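Local atomic coordinates of 3-chlorocatechol 1,2-dioxygenase (Rhodococcus opacus, PDB entry 2BOY), a protein that probably cleaves catechol and chlorocatechol rings between the two hydroxyl-bearing carbons with a bound ferric ion, the reaction of intradiol dioxygenases. Residues N45-P48 against L49-V53; A33-G36 against W37-V41; G173-G176 against A177-A181; G131-S134 against F135-P138. All blocks are in the same frame, centred on the assembly; numbering follows the deposited sequence.

Contact 1 (N45-P48 against L49-V53); sequences NEWP and LFLDV. With BHO (benzhydroxamic acid), chain J.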
# COMPACT_ATOMS: atom_id res chain seq x y z
N ASN A 45 -0.12 -1.72 -12.58
CA ASN A 45 0.67 -2.95 -12.33
C ASN A 45 2.08 -2.67 -11.80
O ASN A 45 3.09 -3.31 -12.21
CB ASN A 45 0.75 -3.84 -13.58
CG ASN A 45 -0.64 -4.24 -14.10
OD1 ASN A 45 -1.44 -4.81 -13.37
ND2 ASN A 45 -0.92 -3.93 -15.35
N GLU A 46 2.13 -1.73 -10.87
CA GLU A 46 3.39 -1.32 -10.27
C GLU A 46 3.58 -1.76 -8.81
O GLU A 46 4.48 -1.23 -8.14
CB GLU A 46 3.52 0.22 -10.37
CG GLU A 46 4.02 0.65 -11.74
CD GLU A 46 4.65 2.03 -11.75
OE1 GLU A 46 4.74 2.70 -10.68
OE2 GLU A 46 5.06 2.45 -12.85
N TRP A 47 2.77 -2.69 -8.30
CA TRP A 47 3.09 -3.17 -6.94
C TRP A 47 4.50 -3.76 -6.80
O TRP A 47 5.23 -3.39 -5.90
CB TRP A 47 2.00 -4.13 -6.39
CG TRP A 47 0.85 -3.29 -5.91
CD1 TRP A 47 -0.38 -3.17 -6.49
CD2 TRP A 47 0.88 -2.41 -4.81
NE1 TRP A 47 -1.14 -2.27 -5.78
CE2 TRP A 47 -0.39 -1.79 -4.73
CE3 TRP A 47 1.85 -2.08 -3.84
CZ2 TRP A 47 -0.71 -0.84 -3.75
CZ3 TRP A 47 1.54 -1.15 -2.85
CH2 TRP A 47 0.26 -0.54 -2.82
N PRO A 48 4.93 -4.67 -7.68
CA PRO A 48 6.30 -5.20 -7.56
C PRO A 48 7.37 -4.09 -7.66
O PRO A 48 8.29 -4.10 -6.84
CB PRO A 48 6.40 -6.22 -8.69
CG PRO A 48 4.95 -6.62 -9.02
CD PRO A 48 4.14 -5.37 -8.73
N LEU A 49 7.22 -3.13 -8.58
CA LEU A 49 8.18 -2.04 -8.68
C LEU A 49 8.21 -1.22 -7.39
O LEU A 49 9.27 -0.99 -6.81
CB LEU A 49 7.86 -1.16 -9.90
CG LEU A 49 8.68 0.14 -10.05
CD1 LEU A 49 10.19 -0.11 -10.21
CD2 LEU A 49 8.12 0.88 -11.29
N PHE A 50 7.04 -0.75 -6.94
CA PHE A 50 6.98 0.09 -5.76
C PHE A 50 7.59 -0.61 -4.56
O PHE A 50 8.44 -0.04 -3.84
CB PHE A 50 5.52 0.44 -5.45
CG PHE A 50 5.34 1.17 -4.16
CD1 PHE A 50 4.63 0.60 -3.11
CD2 PHE A 50 5.93 2.41 -3.95
CE1 PHE A 50 4.45 1.28 -1.91
CE2 PHE A 50 5.78 3.08 -2.73
CZ PHE A 50 5.05 2.50 -1.72
N LEU A 51 7.15 -1.85 -4.33
CA LEU A 51 7.62 -2.57 -3.16
C LEU A 51 9.12 -2.86 -3.27
O LEU A 51 9.85 -2.71 -2.28
CB LEU A 51 6.85 -3.89 -3.00
CG LEU A 51 5.34 -3.63 -2.76
CD1 LEU A 51 4.58 -4.97 -2.82
CD2 LEU A 51 5.10 -2.89 -1.45
N ASP A 52 9.55 -3.26 -4.47
CA ASP A 52 10.96 -3.59 -4.69
C ASP A 52 11.86 -2.36 -4.55
O ASP A 52 13.00 -2.51 -4.07
CB ASP A 52 11.20 -4.25 -6.04
CG ASP A 52 10.78 -5.71 -6.05
OD1 ASP A 52 10.32 -6.24 -5.00
OD2 ASP A 52 10.85 -6.39 -7.08
N VAL A 53 11.37 -1.18 -4.92
CA VAL A 53 12.15 0.06 -4.71
C VAL A 53 12.36 0.34 -3.20
O VAL A 53 13.50 0.54 -2.73
CB VAL A 53 11.52 1.27 -5.41
CG1 VAL A 53 12.12 2.61 -4.91
CG2 VAL A 53 11.75 1.16 -6.90
C1 BHO J . 15.46 -2.52 -9.81
C2 BHO J . 15.30 -2.65 -8.35
C3 BHO J . 14.24 -1.98 -7.73
C4 BHO J . 13.38 -1.19 -8.51
C5 BHO J . 13.55 -1.07 -9.88
C6 BHO J . 14.59 -1.71 -10.54
C BHO J . 16.59 -3.23 -10.48
O1 BHO J . 17.55 -3.44 -9.81
N BHO J . 16.64 -3.62 -11.73
O2 BHO J . 15.74 -4.23 -12.32
O HOH W 1 5.72 -3.66 -11.34
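W47 and F50 pack side by side in the first turn of helix 47-54, where E46 is the N-cap and N45, at positive phi, is the C-prime residue of the Schellman motif ending the preceding helix. The two side chains point the same way, with W47 CZ3 3.6 Å from F50 CD1 and the ring planes 75° apart. At the edge of the indole, in its plane, L51 CG comes to 4.0 Å from W47 CE3. W47 also packs on I39 of the second subunit, and D52 OD1 is hydrogen-bonded to Y31 OH there. P48, with no N-H to offer, suits this turn; P48 O accepts D52 N at 2.8 Å, and D52 CB packs against that same oxygen. The N-H of L49 donates to a water at 3.2 Å, which in turn donates to N45 O. L49 places CG anti to the backbone N (chi1 173°), and its two methyls part. CD2 stands over the flat face of the E46 carboxylate, 3.7 Å from E46 CD, while E46 OE1 is held by T175 N. The other branch faces the active-site pocket: L49 CD1 lies 3.5 Å from C5 of benzhydroxamic acid.

Contact 2 (A33-G36 against W37-V41); sequences ASTG and WLISV. With LPP (2-(hexadecanoyloxy)-1-[(phosphonooxy)methyl]ethyl hexadecanoate), chain K.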
# COMPACT_ATOMS: atom_id res chain seq x y z
N ALA A 33 -5.78 12.22 -1.77
CA ALA A 33 -4.75 12.13 -2.79
C ALA A 33 -3.98 10.79 -2.68
O ALA A 33 -3.68 10.16 -3.69
CB ALA A 33 -3.79 13.33 -2.71
N SER A 34 -3.71 10.35 -1.45
CA SER A 34 -3.00 9.09 -1.21
C SER A 34 -3.83 7.89 -1.64
O SER A 34 -3.29 6.89 -2.15
CB SER A 34 -2.67 8.91 0.29
OG SER A 34 -1.85 9.99 0.71
N THR A 35 -5.13 7.95 -1.35
CA THR A 35 -6.06 6.93 -1.81
C THR A 35 -6.03 6.76 -3.33
O THR A 35 -5.94 5.63 -3.85
CB THR A 35 -7.51 7.24 -1.30
OG1 THR A 35 -7.52 7.30 0.14
CG2 THR A 35 -8.48 6.07 -1.66
N GLY A 36 -6.13 7.88 -4.06
CA GLY A 36 -6.04 7.83 -5.51
C GLY A 36 -4.72 7.29 -5.98
O GLY A 36 -4.67 6.56 -6.96
N TRP A 37 -3.65 7.63 -5.27
CA TRP A 37 -2.31 7.16 -5.65
C TRP A 37 -2.21 5.66 -5.48
O TRP A 37 -1.78 4.94 -6.38
CB TRP A 37 -1.21 7.89 -4.84
CG TRP A 37 0.18 7.44 -5.26
CD1 TRP A 37 0.92 7.90 -6.32
CD2 TRP A 37 0.93 6.41 -4.65
NE1 TRP A 37 2.11 7.20 -6.40
CE2 TRP A 37 2.14 6.27 -5.39
CE3 TRP A 37 0.72 5.56 -3.55
CZ2 TRP A 37 3.14 5.36 -5.05
CZ3 TRP A 37 1.71 4.64 -3.21
CH2 TRP A 37 2.90 4.53 -3.97
N LEU A 38 -2.65 5.16 -4.33
CA LEU A 38 -2.61 3.71 -4.11
C LEU A 38 -3.37 2.93 -5.16
O LEU A 38 -2.89 1.92 -5.69
CB LEU A 38 -3.11 3.40 -2.70
CG LEU A 38 -2.10 3.85 -1.64
CD1 LEU A 38 -2.83 3.97 -0.30
CD2 LEU A 38 -0.97 2.80 -1.51
N ILE A 39 -4.55 3.43 -5.53
CA ILE A 39 -5.38 2.81 -6.57
C ILE A 39 -4.58 2.75 -7.89
O ILE A 39 -4.58 1.71 -8.55
CB ILE A 39 -6.71 3.54 -6.72
CG1 ILE A 39 -7.65 3.20 -5.54
CG2 ILE A 39 -7.41 3.21 -8.04
CD1 ILE A 39 -8.80 4.24 -5.35
N SER A 40 -3.91 3.84 -8.24
CA SER A 40 -3.13 3.93 -9.49
C SER A 40 -1.95 2.92 -9.56
O SER A 40 -1.65 2.36 -10.62
CB SER A 40 -2.65 5.37 -9.70
OG SER A 40 -1.54 5.68 -8.87
N VAL A 41 -1.34 2.65 -8.41
CA VAL A 41 -0.30 1.64 -8.34
C VAL A 41 -0.81 0.30 -8.86
O VAL A 41 -0.14 -0.35 -9.72
CB VAL A 41 0.28 1.49 -6.89
CG1 VAL A 41 1.36 0.39 -6.89
CG2 VAL A 41 0.84 2.82 -6.40
C6 LPP K . -0.29 15.95 -4.62
C7 LPP K . 0.31 14.59 -4.22
C8 LPP K . -0.24 14.21 -2.84
O9 LPP K . -0.05 13.58 -5.21
O27 LPP K . 0.78 14.15 -1.84
C11 LPP K . 0.92 12.46 -5.40
O10 LPP K . 1.13 12.07 -6.55
C12 LPP K . 1.65 11.79 -4.24
C13 LPP K . 0.83 10.66 -3.65
C14 LPP K . 1.25 10.31 -2.22
C15 LPP K . 0.98 8.84 -1.91
C16 LPP K . 1.68 8.40 -0.62
C17 LPP K . 1.14 7.09 -0.09
C18 LPP K . 2.26 6.23 0.46
C19 LPP K . 1.87 5.62 1.81
C20 LPP K . 3.10 5.24 2.65
C21 LPP K . 3.73 3.93 2.19
C29 LPP K . 0.24 14.48 -0.52
O28 LPP K . -0.83 15.08 -0.47
C30 LPP K . 0.99 14.12 0.75
C31 LPP K . 0.99 12.61 0.97
C32 LPP K . 0.81 12.23 2.43
C33 LPP K . 0.70 10.72 2.58
C34 LPP K . -0.18 10.32 3.76
C35 LPP K . -0.54 8.85 3.68
C36 LPP K . -1.75 8.52 4.55
C37 LPP K . -2.44 7.25 4.04
C38 LPP K . -1.80 6.01 4.65
C39 LPP K . -1.77 4.85 3.67
C40 LPP K . -1.09 3.64 4.32
C41 LPP K . -0.48 2.72 3.28
C42 LPP K . -0.78 1.25 3.59
C43 LPP K . -0.67 0.42 2.31
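The lipid-binding side of helix 28-43 is built here by A33, S34 and W37, three of the residues lining the pocket of a bound dipalmitoyl lipid. W37 N donates to A33 O, one turn back, and W37 CB rests 3.5 Å from S34 O. A chi1 near 180° (-178°) sends the W37 indole off the helix to lie along one acyl chain. LPP C15 sits 3.3 Å above one indole face, displaced toward the rim; V41 CG2, 3.5 Å above the plane, covers the opposite face in the same offset manner. The polar end of the indole is satisfied elsewhere, W37 NE1 being hydrogen-bonded to P174 O. S34 OG touches the other chain, 3.2 Å from LPP C33, although its polar partner is E30 O, one turn back. A33 CB approaches the glycerol part of the lipid, 3.7 Å from LPP C8. On another side of the helix T35 CG2 and I39 CD1 meet across one turn at 4.1 Å, near the second subunit, whose L51 packs on T35 and whose W47 packs on I39. S40 OG donates to W37 O at 2.6 Å, in the carbonyl plane and on a lone pair, so that oxygen serves both S40 OG and V41 N. With the S34 hydroxyl bonded to the main chain and a face of the W37 indole turned to the acyl chain, the contact offers the lipid tails a largely apolar surface, consistent with binding by dispersion.

Contact 3 (G173-G176 against A177-A181); sequences GPTG and ALLAA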
# COMPACT_ATOMS: atom_id res chain seq x y z
N GLY A 173 4.91 6.62 -14.21
CA GLY A 173 4.13 5.65 -13.43
C GLY A 173 4.01 6.16 -11.99
O GLY A 173 4.68 7.14 -11.61
N PRO A 174 3.15 5.52 -11.19
CA PRO A 174 2.93 5.96 -9.82
C PRO A 174 4.21 5.93 -8.95
O PRO A 174 4.39 6.82 -8.16
CB PRO A 174 1.88 4.96 -9.29
CG PRO A 174 1.20 4.41 -10.52
CD PRO A 174 2.29 4.37 -11.58
N THR A 175 5.11 4.96 -9.12
CA THR A 175 6.27 4.88 -8.22
C THR A 175 7.15 6.11 -8.48
O THR A 175 7.56 6.84 -7.58
CB THR A 175 7.10 3.61 -8.47
OG1 THR A 175 6.25 2.45 -8.34
CG2 THR A 175 8.20 3.44 -7.39
N GLY A 176 7.43 6.32 -9.76
CA GLY A 176 8.19 7.47 -10.21
C GLY A 176 7.49 8.75 -9.86
O GLY A 176 8.17 9.74 -9.54
N ALA A 177 6.15 8.76 -9.89
CA ALA A 177 5.40 9.99 -9.50
C ALA A 177 5.57 10.30 -8.03
O ALA A 177 5.68 11.46 -7.65
CB ALA A 177 3.91 9.88 -9.84
N LEU A 178 5.53 9.28 -7.17
CA LEU A 178 5.79 9.52 -5.75
C LEU A 178 7.22 10.06 -5.49
O LEU A 178 7.41 10.99 -4.69
CB LEU A 178 5.59 8.22 -4.95
CG LEU A 178 6.15 8.22 -3.53
CD1 LEU A 178 5.36 9.20 -2.64
CD2 LEU A 178 6.05 6.82 -2.98
N LEU A 179 8.22 9.44 -6.13
CA LEU A 179 9.62 9.86 -5.92
C LEU A 179 9.72 11.34 -6.30
O LEU A 179 10.32 12.17 -5.59
CB LEU A 179 10.55 9.05 -6.83
CG LEU A 179 10.81 7.63 -6.33
CD1 LEU A 179 11.27 6.71 -7.44
CD2 LEU A 179 11.76 7.63 -5.12
N ALA A 180 9.11 11.67 -7.43
CA ALA A 180 9.13 13.04 -7.92
C ALA A 180 8.45 14.01 -6.92
O ALA A 180 9.03 15.06 -6.51
CB ALA A 180 8.50 13.12 -9.33
N ALA A 181 7.28 13.60 -6.43
CA ALA A 181 6.53 14.42 -5.47
C ALA A 181 7.21 14.57 -4.12
O ALA A 181 7.04 15.60 -3.46
CB ALA A 181 5.08 13.89 -5.31
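The flat groups where G173-G176 meets A177-A181 are the peptide carbonyls of a helix start, since neither segment carries an aromatic ring. A177 N approaches G173 O in the carbonyl plane, 2.8 Å away, whereas A180 N stands 29° off the plane of G176 O. L178 N reaches P174 O, also tilted from its plane, and L179 N reaches T175 O at 3.0 Å. These four bonds open helix 174-181, with G173 as N-cap and P174 as the first helical residue. P174 has no N-H to satisfy, which fits a position where the helix has no preceding carbonyl to offer. Alkyl groups lie against the carbonyl oxygens: A177 CB is 3.4 Å from G173 O, and L179 CG 3.6 Å from T175 O. The two leucines leave the helix differently. In L178 a chi1 of 166° turns CG to the side opposite its N, and the side chain packs on W37 and F50, while L179 holds CG beside its N and packs on F54, I169 and V220. This short helix of the dioxygenase domain lies against helix 47-54 through T175, on L49 and F50, and against helix 28-43 through P174, on S40 and V41, and L178; V10 of the second subunit adds to the cover of L178. G176, without a side chain, still takes part through its carbonyl: the methyl CB of A180 rests 3.4 Å from G176 O.

Contact 4 (G131-S134 against F135-P138); sequences GEYS and FINP. With FE (Fe (III) ion), chain I; BHO (benzhydroxamic acid), chain J.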
# COMPACT_ATOMS: atom_id res chain seq x y z
N GLY A 131 20.05 2.72 -20.28
CA GLY A 131 19.26 2.42 -19.08
C GLY A 131 17.92 1.69 -19.29
O GLY A 131 17.05 1.74 -18.41
N GLU A 132 17.76 0.99 -20.40
CA GLU A 132 16.50 0.29 -20.68
C GLU A 132 16.68 -1.22 -20.59
O GLU A 132 17.69 -1.75 -21.03
CB GLU A 132 16.01 0.59 -22.10
CG GLU A 132 15.75 2.08 -22.42
CD GLU A 132 14.61 2.64 -21.58
OE1 GLU A 132 13.54 2.00 -21.53
OE2 GLU A 132 14.77 3.71 -20.94
N TYR A 133 15.66 -1.91 -20.09
CA TYR A 133 15.65 -3.36 -20.08
C TYR A 133 14.77 -3.96 -21.16
O TYR A 133 13.70 -3.44 -21.43
CB TYR A 133 15.07 -3.83 -18.75
CG TYR A 133 16.04 -3.74 -17.56
CD1 TYR A 133 16.06 -2.61 -16.75
CD2 TYR A 133 16.90 -4.80 -17.26
CE1 TYR A 133 16.92 -2.54 -15.64
CE2 TYR A 133 17.77 -4.74 -16.11
CZ TYR A 133 17.75 -3.62 -15.33
OH TYR A 133 18.59 -3.54 -14.26
N SER A 134 15.20 -5.08 -21.74
CA SER A 134 14.33 -5.83 -22.62
C SER A 134 13.09 -6.35 -21.86
O SER A 134 13.10 -6.48 -20.60
CB SER A 134 15.09 -6.97 -23.38
OG SER A 134 15.55 -7.99 -22.50
N PHE A 135 12.01 -6.55 -22.62
CA PHE A 135 10.63 -6.84 -22.13
C PHE A 135 9.97 -5.69 -21.42
O PHE A 135 8.85 -5.27 -21.77
CB PHE A 135 10.52 -8.13 -21.26
CG PHE A 135 11.01 -9.37 -21.95
CD1 PHE A 135 10.17 -10.09 -22.78
CD2 PHE A 135 12.33 -9.83 -21.77
CE1 PHE A 135 10.60 -11.24 -23.46
CE2 PHE A 135 12.77 -10.97 -22.41
CZ PHE A 135 11.91 -11.69 -23.28
N ILE A 136 10.66 -5.18 -20.39
CA ILE A 136 10.22 -4.03 -19.66
C ILE A 136 9.91 -2.86 -20.62
O ILE A 136 8.82 -2.26 -20.57
CB ILE A 136 11.25 -3.63 -18.62
CG1 ILE A 136 11.72 -4.85 -17.79
CG2 ILE A 136 10.65 -2.52 -17.72
CD1 ILE A 136 10.58 -5.76 -17.33
N ASN A 137 10.88 -2.56 -21.47
CA ASN A 137 10.69 -1.70 -22.65
C ASN A 137 10.48 -2.63 -23.84
O ASN A 137 11.45 -3.20 -24.38
CB ASN A 137 11.94 -0.87 -22.88
CG ASN A 137 11.81 0.08 -24.09
OD1 ASN A 137 12.47 1.12 -24.15
ND2 ASN A 137 10.96 -0.28 -25.02
N PRO A 138 9.24 -2.78 -24.30
CA PRO A 138 8.93 -3.82 -25.30
C PRO A 138 9.43 -3.48 -26.71
O PRO A 138 9.33 -4.31 -27.61
CB PRO A 138 7.40 -3.88 -25.27
CG PRO A 138 7.01 -2.50 -24.98
CD PRO A 138 8.06 -1.98 -23.95
FE FE I . 18.22 -3.45 -12.37
C1 BHO J . 15.46 -2.52 -9.81
C2 BHO J . 15.30 -2.65 -8.35
C3 BHO J . 14.24 -1.98 -7.73
C4 BHO J . 13.38 -1.19 -8.51
C5 BHO J . 13.55 -1.07 -9.88
C6 BHO J . 14.59 -1.71 -10.54
C BHO J . 16.59 -3.23 -10.48
O1 BHO J . 17.55 -3.44 -9.81
N BHO J . 16.64 -3.62 -11.73
O2 BHO J . 15.74 -4.23 -12.32
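Y133 and I136 meet at the base of the tyrosine side chain, where I136 CG1 lies 3.6 Å from Y133 CB and obliquely to the ring, while the phenol end runs off to the metal. Y133 turns its CG anti to the carbonyl carbon (chi1 -78°), which carries the ring away from the loop and puts its OH on the ferric ion at 1.9 Å. The backbone then turns back on itself. N137 N donates to Y133 O at 3.0 Å, closing an alpha turn, and within it I136 N makes a weak bond to S134 O at 2.8 Å across F135, whose positive phi of 68° is that of a classic gamma turn. That turn brings F135 CB within 3.1 Å of S134 O and leaves its ring oblique to the S134 carbonyl carbon; the ring also meets Y143 edge-to-face. S134 OG is bonded to L144 O and R146 NE, tying the turn to the start of strand 146-150. E132 bends at chi2 so that its carboxylate crosses the side chain of N137, with E132 OE1 3.6 Å from N137 CB and the carboxylate and amide planes 83° apart. Y78 packs on both the Y133 ring and I136. With H191 and H193 binding the same ion and benzhydroxamic acid bound beside it, the loop presents the tyrosine ligand Y133 of a ferric site like that of intradiol ring-cleavage dioxygenases.

Contacts 1, 2 and 3 form one cluster of three helices, with centres 11 to 13 Å apart. The Schellman link joins contacts 1 and 2 through E46 N and V41 O at 2.9 Å, and F50 CE2 touches W37 CH2 at 3.5 Å. Contact 3 is tied to both: T175 N bonds to E46 OE1 at 2.8 Å and W37 NE1 to P174 O at 2.9 Å. Contact 4 stands apart, its nearest atoms about 8 Å from contact 1, yet benzhydroxamic acid touches both, so helix 47-54 and the iron-binding loop border the same pocket. The side chains of L51 and L178 also come to about 4 Å from bound lipid, so the cluster borders lipid as well as, through contact 1, the benzhydroxamic acid pocket.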